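Local atomic coordinates of protein ElaA (Pseudomonas aeruginosa, PDB entry 1XEB), a protein that probably transfers an acetyl or other acyl group from acyl-coenzyme A to an amine, as members of the GNAT acyltransferase superfamily do. Residues Y128-T134 and I145-A150; A20-R25 and L60-R65; Y114-A119 and V133-E139. One frame throughout, in Å; residues are numbered along the deposited sequence.

How the contacts relate
Along the chain, contact 2 (20-25 with 60-65) closes before the other two open. It lies across the molecular centre from them: its centre is about 24 Å from that of contact 1 and about 22 Å from that of contact 3. Contacts 1 and 3 alternate their segments, share Val133 and Thr134, and have centres about 9 Å apart. One mixed sheet joins all three. Contact 2 packs helix 15-32 against strand 59-67 in its antiparallel N-terminal part, while contacts 1 and 3 gather around strand 142-149, whose backbone also bonds to strand 113-118. Together they sample both halves of a GNAT-type fold, its helix-backed first half and its C-terminal strands.

Contact 1: Y128-T134 and I145-A150; sequences YGFVAVT and IGMRRA
Arg149 lays its CB across one face of the Phe130 ring, 3.5 Å from the centroid and nearly along the ring normal, a CH-pi contact. Phe130 reaches it with CG anti to its own carbonyl carbon (chi1 -76°), which turns the ring across the neighbouring strand. Beyond CB, Arg149 runs out extended, its CG anti to the backbone N (chi1 174°), and brings NE to the carbonyl O of Tyr128; the modelled length of that bond is doubtfully short. Gly129, between Tyr128 and Phe130 in the chain, has a positive phi and is the C-prime residue of the Schellman motif ending helix 122-126. The CB atoms of Phe130 and selenomethionine Met147 pack at 3.9 Å, and Met147 bends at chi3 to leave CE 3.7 Å from Phe130 O. Val131 and Arg148 exchange two backbone hydrogen bonds, each 3.0 Å between N and O. Val133 CG1 touches Arg148 CG at 3.5 Å, the two side chains crossing at about a right angle. Val133 N bonds to Gly146 O at 2.7 Å, and one residue on the Thr134 side chain takes over: its OG1 accepts the N-H of Gly146 at 2.8 Å. Strand 142-149 also bonds to strand 113-118, so the last strand sits inserted between two earlier ones, the C-terminal topology of GNAT acyltransferases.

Contact 2: A20-R25 and L60-R65; sequences ALLQLR and LLAYLR
Leu60 pushes its CD1 straight onto the helix backbone, 3.6 Å from Leu21 CA, and this is the close-packed part of the contact. Leu60 CD1 also meets Leu24 CD2 at 4.0 Å, the two leucines crossing at about a right angle, and Leu24 CD2 goes on to Tyr63 CB. Tyr63 stands up from the strand with CG anti to its backbone N (chi1 169°), which lifts the ring against the helix, where Leu21 and Arg25 meet it from the same side: Leu21 CB comes within 3.8 Å of Tyr63 CE1, and Arg25 CD within 3.5 Å of Tyr63 CE2. Toward the hydroxyl the grip slackens. Arg25 NH2 gives Tyr63 OH only a weak, bent hydrogen bond (3.4 Å, 129°), and the hydroxyl has a stronger partner in His51. Arg25 NH1 and Arg65 NH1 lie 4.0 Å apart, but acids gather here: Glu39 and Asp44 bridge to Arg25, Asp41 to Arg65, probably balancing the charge. Ala62 and Leu64 point the other way, to helix 92-108, and Leu61 and Ala62 form a classic beta bulge opposite Ala54. A sheet covered by helices on both faces is the alpha/beta layering of the GNAT fold.

Contact 3: Y114-A119 and V133-E139; sequences YLSAQA and VTEVYLE
Ser116 and two side chains of strand 137-139 share the hydrogen bonds of this contact. Ser116 OG, carried anti to the backbone N (chi1 170°), accepts a hydrogen bond from Tyr137 OH at 2.7 Å and donates one to Glu139 OE2 at 2.8 Å, so a single hydroxyl is gripped by two bonds, one accepted and one donated. Ser116 OG meets the Tyr137 ring at its edge, near the ring plane. On the carboxylate the serine arrives on the syn side of OE2, 28° out of plane. Because one bond enters OG and one leaves it, the rotation of the serine hydroxyl is fixed, and Tyr137 and Glu139 converge on it.

Strand 137-139 and strand 113-118 are not neighbours in the sheet. Each pairs antiparallel with strand 142-149, the former as the first arm of a beta hairpin that ends in the last strand of the GNAT fold. The axes of the two short segments stand 85° apart, and side chains of Ser116 and Glu139 both touch His144 of the strand between them.

Apolar contacts flank the polar group in two places. Val133 CG2 touches the edge of the Tyr114 ring, 3.6 Å from Tyr114 CE2. Elsewhere, Ala119 CB and Val136 CG2 are just in touch at 4.5 Å.

Other approaches are looser. The side chains of Tyr114 and Tyr137 come from opposite directions, and Tyr114 OH stops 3.8 Å from Tyr137 OH, which is not a hydrogen bond. Thr134 CG2 stays 4.1 Å from Tyr114 OH. Thr134 OG1, which also takes the N-H of Gly146, donates to Glu135 O at 3.1 Å, from above the carbonyl plane.

Contact 1: Y128-T134 and I145-A150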
# COMPACT_ATOMS: atom_id res chain seq x y z
N TYR A 128 7.56 9.40 9.39
CA TYR A 128 7.23 9.86 8.04
C TYR A 128 6.22 10.98 8.19
O TYR A 128 5.65 11.47 7.22
CB TYR A 128 6.66 8.72 7.22
CG TYR A 128 7.71 7.91 6.51
CD1 TYR A 128 8.03 8.17 5.18
CD2 TYR A 128 8.35 6.85 7.14
CE1 TYR A 128 8.96 7.39 4.49
CE2 TYR A 128 9.27 6.06 6.47
CZ TYR A 128 9.57 6.33 5.15
OH TYR A 128 10.46 5.53 4.46
N GLY A 129 5.99 11.37 9.43
CA GLY A 129 5.06 12.44 9.69
C GLY A 129 3.64 12.03 9.96
O GLY A 129 2.75 12.88 10.04
N PHE A 130 3.40 10.73 10.11
CA PHE A 130 2.04 10.27 10.39
C PHE A 130 1.76 10.39 11.89
O PHE A 130 2.66 10.21 12.70
CB PHE A 130 1.86 8.83 9.93
CG PHE A 130 1.71 8.67 8.44
CD1 PHE A 130 0.45 8.68 7.85
CD2 PHE A 130 2.83 8.50 7.62
CE1 PHE A 130 0.31 8.52 6.45
CE2 PHE A 130 2.70 8.35 6.25
CZ PHE A 130 1.43 8.35 5.66
N VAL A 131 0.51 10.71 12.24
CA VAL A 131 0.10 10.82 13.63
C VAL A 131 -1.17 10.00 13.83
O VAL A 131 -1.99 9.91 12.92
CB VAL A 131 -0.18 12.30 14.03
CG1 VAL A 131 -0.66 12.37 15.48
CG2 VAL A 131 1.09 13.13 13.85
N ALA A 132 -1.33 9.41 15.01
CA ALA A 132 -2.50 8.59 15.31
C ALA A 132 -3.82 9.36 15.21
O ALA A 132 -3.93 10.48 15.70
CB ALA A 132 -2.36 7.99 16.70
N VAL A 133 -4.83 8.76 14.57
CA VAL A 133 -6.14 9.42 14.46
C VAL A 133 -7.33 8.57 14.89
O VAL A 133 -8.46 9.02 14.81
CB VAL A 133 -6.41 9.93 13.02
CG1 VAL A 133 -5.68 11.27 12.79
CG2 VAL A 133 -5.97 8.88 12.00
N THR A 134 -7.08 7.35 15.34
CA THR A 134 -8.15 6.48 15.80
C THR A 134 -7.67 5.74 17.02
O THR A 134 -6.49 5.80 17.37
CB THR A 134 -8.57 5.43 14.73
OG1 THR A 134 -7.49 4.51 14.50
CG2 THR A 134 -8.95 6.11 13.42
N ILE A 145 -4.04 0.77 13.90
CA ILE A 145 -4.38 2.10 14.33
C ILE A 145 -4.29 3.00 13.10
O ILE A 145 -3.33 2.94 12.36
CB ILE A 145 -3.39 2.55 15.45
CG1 ILE A 145 -3.76 3.93 15.97
CG2 ILE A 145 -1.96 2.56 14.93
CD1 ILE A 145 -3.01 4.28 17.25
N GLY A 146 -5.31 3.81 12.88
CA GLY A 146 -5.29 4.68 11.73
C GLY A 146 -4.44 5.90 11.98
O GLY A 146 -4.56 6.54 13.02
N MSE A 147 -3.61 6.24 11.00
CA MSE A 147 -2.73 7.38 11.11
C MSE A 147 -2.82 8.21 9.85
O MSE A 147 -3.00 7.67 8.75
CB MSE A 147 -1.28 6.90 11.29
CG MSE A 147 -1.11 5.87 12.41
SE MSE A 147 0.73 5.31 12.69
CE MSE A 147 1.33 6.90 13.63
N ARG A 148 -2.71 9.53 9.99
CA ARG A 148 -2.74 10.40 8.83
C ARG A 148 -1.56 11.36 8.87
O ARG A 148 -1.09 11.74 9.94
CB ARG A 148 -4.05 11.19 8.73
CG ARG A 148 -4.23 12.23 9.80
CD ARG A 148 -4.31 13.61 9.20
NE ARG A 148 -5.42 13.74 8.26
CZ ARG A 148 -5.82 14.90 7.74
NH1 ARG A 148 -6.83 14.93 6.88
NH2 ARG A 148 -5.22 16.03 8.10
N ARG A 149 -1.10 11.74 7.69
CA ARG A 149 0.03 12.62 7.55
C ARG A 149 -0.35 13.96 6.95
O ARG A 149 -0.95 14.01 5.88
CB ARG A 149 1.08 11.93 6.67
CG ARG A 149 2.27 12.79 6.30
CD ARG A 149 3.21 12.01 5.40
NE ARG A 149 4.54 12.61 5.34
CZ ARG A 149 4.90 13.52 4.45
NH1 ARG A 149 6.13 14.00 4.49
NH2 ARG A 149 4.05 13.92 3.51
N ALA A 150 0.03 15.03 7.65
CA ALA A 150 -0.20 16.42 7.24
C ALA A 150 -1.56 16.70 6.61
O ALA A 150 -1.58 17.05 5.41
CB ALA A 150 0.91 16.86 6.28
OXT ALA A 150 -2.58 16.57 7.34

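Contact 2: A20-R25 and L60-R65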
# COMPACT_ATOMS: atom_id res chain seq x y z
N ALA A 20 -0.23 -10.30 -11.30
CA ALA A 20 0.98 -10.27 -10.48
C ALA A 20 0.78 -9.61 -9.13
O ALA A 20 1.14 -10.17 -8.10
CB ALA A 20 2.11 -9.57 -11.22
N LEU A 21 0.20 -8.41 -9.13
CA LEU A 21 -0.01 -7.70 -7.87
C LEU A 21 -1.02 -8.42 -6.96
O LEU A 21 -0.90 -8.36 -5.74
CB LEU A 21 -0.43 -6.25 -8.14
CG LEU A 21 -1.87 -5.92 -8.59
CD1 LEU A 21 -2.76 -5.71 -7.38
CD2 LEU A 21 -1.84 -4.66 -9.43
N LEU A 22 -2.01 -9.10 -7.53
CA LEU A 22 -2.96 -9.80 -6.67
C LEU A 22 -2.29 -11.06 -6.13
O LEU A 22 -2.56 -11.52 -5.02
CB LEU A 22 -4.23 -10.15 -7.42
CG LEU A 22 -5.18 -8.97 -7.72
CD1 LEU A 22 -6.40 -9.47 -8.52
CD2 LEU A 22 -5.61 -8.32 -6.40
N GLN A 23 -1.40 -11.62 -6.93
CA GLN A 23 -0.72 -12.83 -6.51
C GLN A 23 0.27 -12.55 -5.38
O GLN A 23 0.44 -13.38 -4.48
CB GLN A 23 -0.00 -13.44 -7.69
CG GLN A 23 0.44 -14.84 -7.42
CD GLN A 23 1.90 -15.00 -7.66
OE1 GLN A 23 2.67 -15.26 -6.73
NE2 GLN A 23 2.30 -14.82 -8.92
N LEU A 24 0.92 -11.39 -5.42
CA LEU A 24 1.89 -11.04 -4.37
C LEU A 24 1.13 -10.74 -3.08
O LEU A 24 1.51 -11.18 -1.99
CB LEU A 24 2.71 -9.82 -4.79
CG LEU A 24 3.68 -9.28 -3.74
CD1 LEU A 24 4.63 -10.38 -3.29
CD2 LEU A 24 4.46 -8.11 -4.32
N ARG A 25 0.03 -10.01 -3.23
CA ARG A 25 -0.79 -9.62 -2.09
C ARG A 25 -1.38 -10.84 -1.37
O ARG A 25 -1.42 -10.88 -0.13
CB ARG A 25 -1.90 -8.67 -2.56
CG ARG A 25 -1.43 -7.23 -2.66
CD ARG A 25 -2.39 -6.37 -3.46
NE ARG A 25 -3.80 -6.59 -3.13
CZ ARG A 25 -4.78 -5.92 -3.70
NH1 ARG A 25 -6.05 -6.17 -3.37
NH2 ARG A 25 -4.49 -4.97 -4.59
N LEU A 60 7.60 -9.41 -9.41
CA LEU A 60 7.10 -8.23 -8.71
C LEU A 60 7.61 -8.40 -7.27
O LEU A 60 7.19 -9.32 -6.57
CB LEU A 60 5.57 -8.20 -8.71
CG LEU A 60 4.89 -6.83 -8.66
CD1 LEU A 60 3.50 -6.95 -8.04
CD2 LEU A 60 5.74 -5.89 -7.86
N LEU A 61 8.51 -7.53 -6.83
CA LEU A 61 9.06 -7.68 -5.49
C LEU A 61 8.45 -6.78 -4.41
O LEU A 61 8.52 -7.09 -3.22
CB LEU A 61 10.57 -7.47 -5.52
CG LEU A 61 11.40 -8.38 -6.45
CD1 LEU A 61 12.88 -8.12 -6.17
CD2 LEU A 61 11.06 -9.86 -6.23
N ALA A 62 7.85 -5.68 -4.83
CA ALA A 62 7.24 -4.77 -3.88
C ALA A 62 6.05 -4.10 -4.52
O ALA A 62 6.05 -3.82 -5.74
CB ALA A 62 8.24 -3.71 -3.42
N TYR A 63 5.04 -3.82 -3.69
CA TYR A 63 3.82 -3.20 -4.15
C TYR A 63 3.11 -2.43 -3.05
O TYR A 63 3.28 -2.69 -1.87
CB TYR A 63 2.87 -4.29 -4.66
CG TYR A 63 1.46 -3.83 -4.92
CD1 TYR A 63 1.08 -3.36 -6.18
CD2 TYR A 63 0.51 -3.85 -3.91
CE1 TYR A 63 -0.21 -2.91 -6.41
CE2 TYR A 63 -0.78 -3.39 -4.14
CZ TYR A 63 -1.14 -2.93 -5.39
OH TYR A 63 -2.44 -2.51 -5.63
N LEU A 64 2.33 -1.44 -3.47
CA LEU A 64 1.48 -0.68 -2.57
C LEU A 64 0.40 -0.02 -3.43
O LEU A 64 0.60 0.30 -4.61
CB LEU A 64 2.27 0.35 -1.73
CG LEU A 64 2.68 1.73 -2.22
CD1 LEU A 64 1.46 2.60 -2.55
CD2 LEU A 64 3.50 2.38 -1.10
N ARG A 65 -0.77 0.13 -2.83
CA ARG A 65 -1.92 0.70 -3.50
C ARG A 65 -2.30 2.08 -2.96
O ARG A 65 -2.24 2.34 -1.75
CB ARG A 65 -3.11 -0.25 -3.36
CG ARG A 65 -4.39 0.25 -3.99
CD ARG A 65 -5.50 -0.76 -3.84
NE ARG A 65 -5.92 -0.94 -2.45
CZ ARG A 65 -6.90 -1.75 -2.07
NH1 ARG A 65 -7.56 -2.46 -2.99
NH2 ARG A 65 -7.23 -1.85 -0.79

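Contact 3: Y114-A119 and V133-E139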
# COMPACT_ATOMS: atom_id res chain seq x y z
N TYR A 114 -3.64 8.93 4.37
CA TYR A 114 -4.09 8.09 5.47
C TYR A 114 -3.75 6.62 5.27
O TYR A 114 -3.80 6.10 4.15
CB TYR A 114 -5.60 8.27 5.69
CG TYR A 114 -6.20 7.37 6.75
CD1 TYR A 114 -6.50 6.03 6.48
CD2 TYR A 114 -6.40 7.83 8.04
CE1 TYR A 114 -6.98 5.18 7.47
CE2 TYR A 114 -6.87 6.99 9.04
CZ TYR A 114 -7.16 5.66 8.76
OH TYR A 114 -7.60 4.81 9.77
N LEU A 115 -3.40 5.95 6.36
CA LEU A 115 -3.10 4.53 6.30
C LEU A 115 -3.49 3.88 7.60
O LEU A 115 -3.60 4.55 8.64
CB LEU A 115 -1.61 4.27 6.00
CG LEU A 115 -0.50 4.76 6.95
CD1 LEU A 115 -0.49 3.96 8.23
CD2 LEU A 115 0.84 4.60 6.27
N SER A 116 -3.74 2.58 7.52
CA SER A 116 -4.12 1.76 8.65
C SER A 116 -2.85 0.99 8.96
O SER A 116 -2.49 0.05 8.25
CB SER A 116 -5.23 0.81 8.25
OG SER A 116 -5.47 -0.14 9.25
N ALA A 117 -2.18 1.40 10.04
CA ALA A 117 -0.92 0.80 10.46
C ALA A 117 -1.06 -0.22 11.57
O ALA A 117 -1.93 -0.10 12.42
CB ALA A 117 0.04 1.89 10.91
N GLN A 118 -0.19 -1.23 11.57
CA GLN A 118 -0.25 -2.20 12.64
C GLN A 118 0.10 -1.46 13.93
O GLN A 118 1.05 -0.68 13.99
CB GLN A 118 0.74 -3.34 12.39
CG GLN A 118 0.51 -4.08 11.08
CD GLN A 118 0.95 -5.54 11.14
OE1 GLN A 118 1.91 -5.89 11.85
NE2 GLN A 118 0.25 -6.40 10.39
N ALA A 119 -0.71 -1.68 14.96
CA ALA A 119 -0.53 -1.04 16.25
C ALA A 119 0.92 -0.80 16.65
O ALA A 119 1.27 0.30 17.06
CB ALA A 119 -1.24 -1.85 17.31
N VAL A 133 -4.83 8.76 14.57
CA VAL A 133 -6.14 9.42 14.46
C VAL A 133 -7.33 8.57 14.89
O VAL A 133 -8.46 9.02 14.81
CB VAL A 133 -6.41 9.93 13.02
CG1 VAL A 133 -5.68 11.27 12.79
CG2 VAL A 133 -5.97 8.88 12.00
N THR A 134 -7.08 7.35 15.34
CA THR A 134 -8.15 6.48 15.80
C THR A 134 -7.67 5.74 17.02
O THR A 134 -6.49 5.80 17.37
CB THR A 134 -8.57 5.43 14.73
OG1 THR A 134 -7.49 4.51 14.50
CG2 THR A 134 -8.95 6.11 13.42
N GLU A 135 -8.58 5.05 17.70
CA GLU A 135 -8.20 4.25 18.86
C GLU A 135 -7.76 2.95 18.19
O GLU A 135 -8.02 2.76 17.00
CB GLU A 135 -9.41 4.03 19.76
CG GLU A 135 -9.09 3.84 21.25
CD GLU A 135 -8.53 5.10 21.92
OE1 GLU A 135 -7.32 5.38 21.77
OE2 GLU A 135 -9.30 5.80 22.61
N VAL A 136 -7.09 2.05 18.91
CA VAL A 136 -6.66 0.81 18.27
C VAL A 136 -7.87 -0.09 18.01
O VAL A 136 -8.80 -0.15 18.81
CB VAL A 136 -5.55 0.06 19.10
CG1 VAL A 136 -5.83 0.16 20.60
CG2 VAL A 136 -5.49 -1.41 18.68
N TYR A 137 -7.85 -0.76 16.86
CA TYR A 137 -8.93 -1.67 16.47
C TYR A 137 -8.33 -2.95 15.91
O TYR A 137 -7.13 -3.01 15.65
CB TYR A 137 -9.83 -1.00 15.42
CG TYR A 137 -9.10 -0.44 14.21
CD1 TYR A 137 -8.79 -1.25 13.11
CD2 TYR A 137 -8.74 0.91 14.16
CE1 TYR A 137 -8.14 -0.71 11.99
CE2 TYR A 137 -8.09 1.44 13.05
CZ TYR A 137 -7.79 0.63 11.98
OH TYR A 137 -7.15 1.17 10.89
N LEU A 138 -9.15 -3.97 15.72
CA LEU A 138 -8.63 -5.24 15.22
C LEU A 138 -8.82 -5.52 13.74
O LEU A 138 -9.81 -5.14 13.13
CB LEU A 138 -9.23 -6.41 16.01
CG LEU A 138 -8.86 -6.56 17.49
CD1 LEU A 138 -7.34 -6.59 17.63
CD2 LEU A 138 -9.44 -5.40 18.30
N GLU A 139 -7.82 -6.19 13.18
CA GLU A 139 -7.78 -6.62 11.79
C GLU A 139 -7.17 -8.03 11.90
O GLU A 139 -6.02 -8.17 12.32
CB GLU A 139 -6.88 -5.70 10.95
CG GLU A 139 -7.62 -4.60 10.17
CD GLU A 139 -6.70 -3.75 9.28
OE1 GLU A 139 -5.78 -4.31 8.64
OE2 GLU A 139 -6.91 -2.52 9.20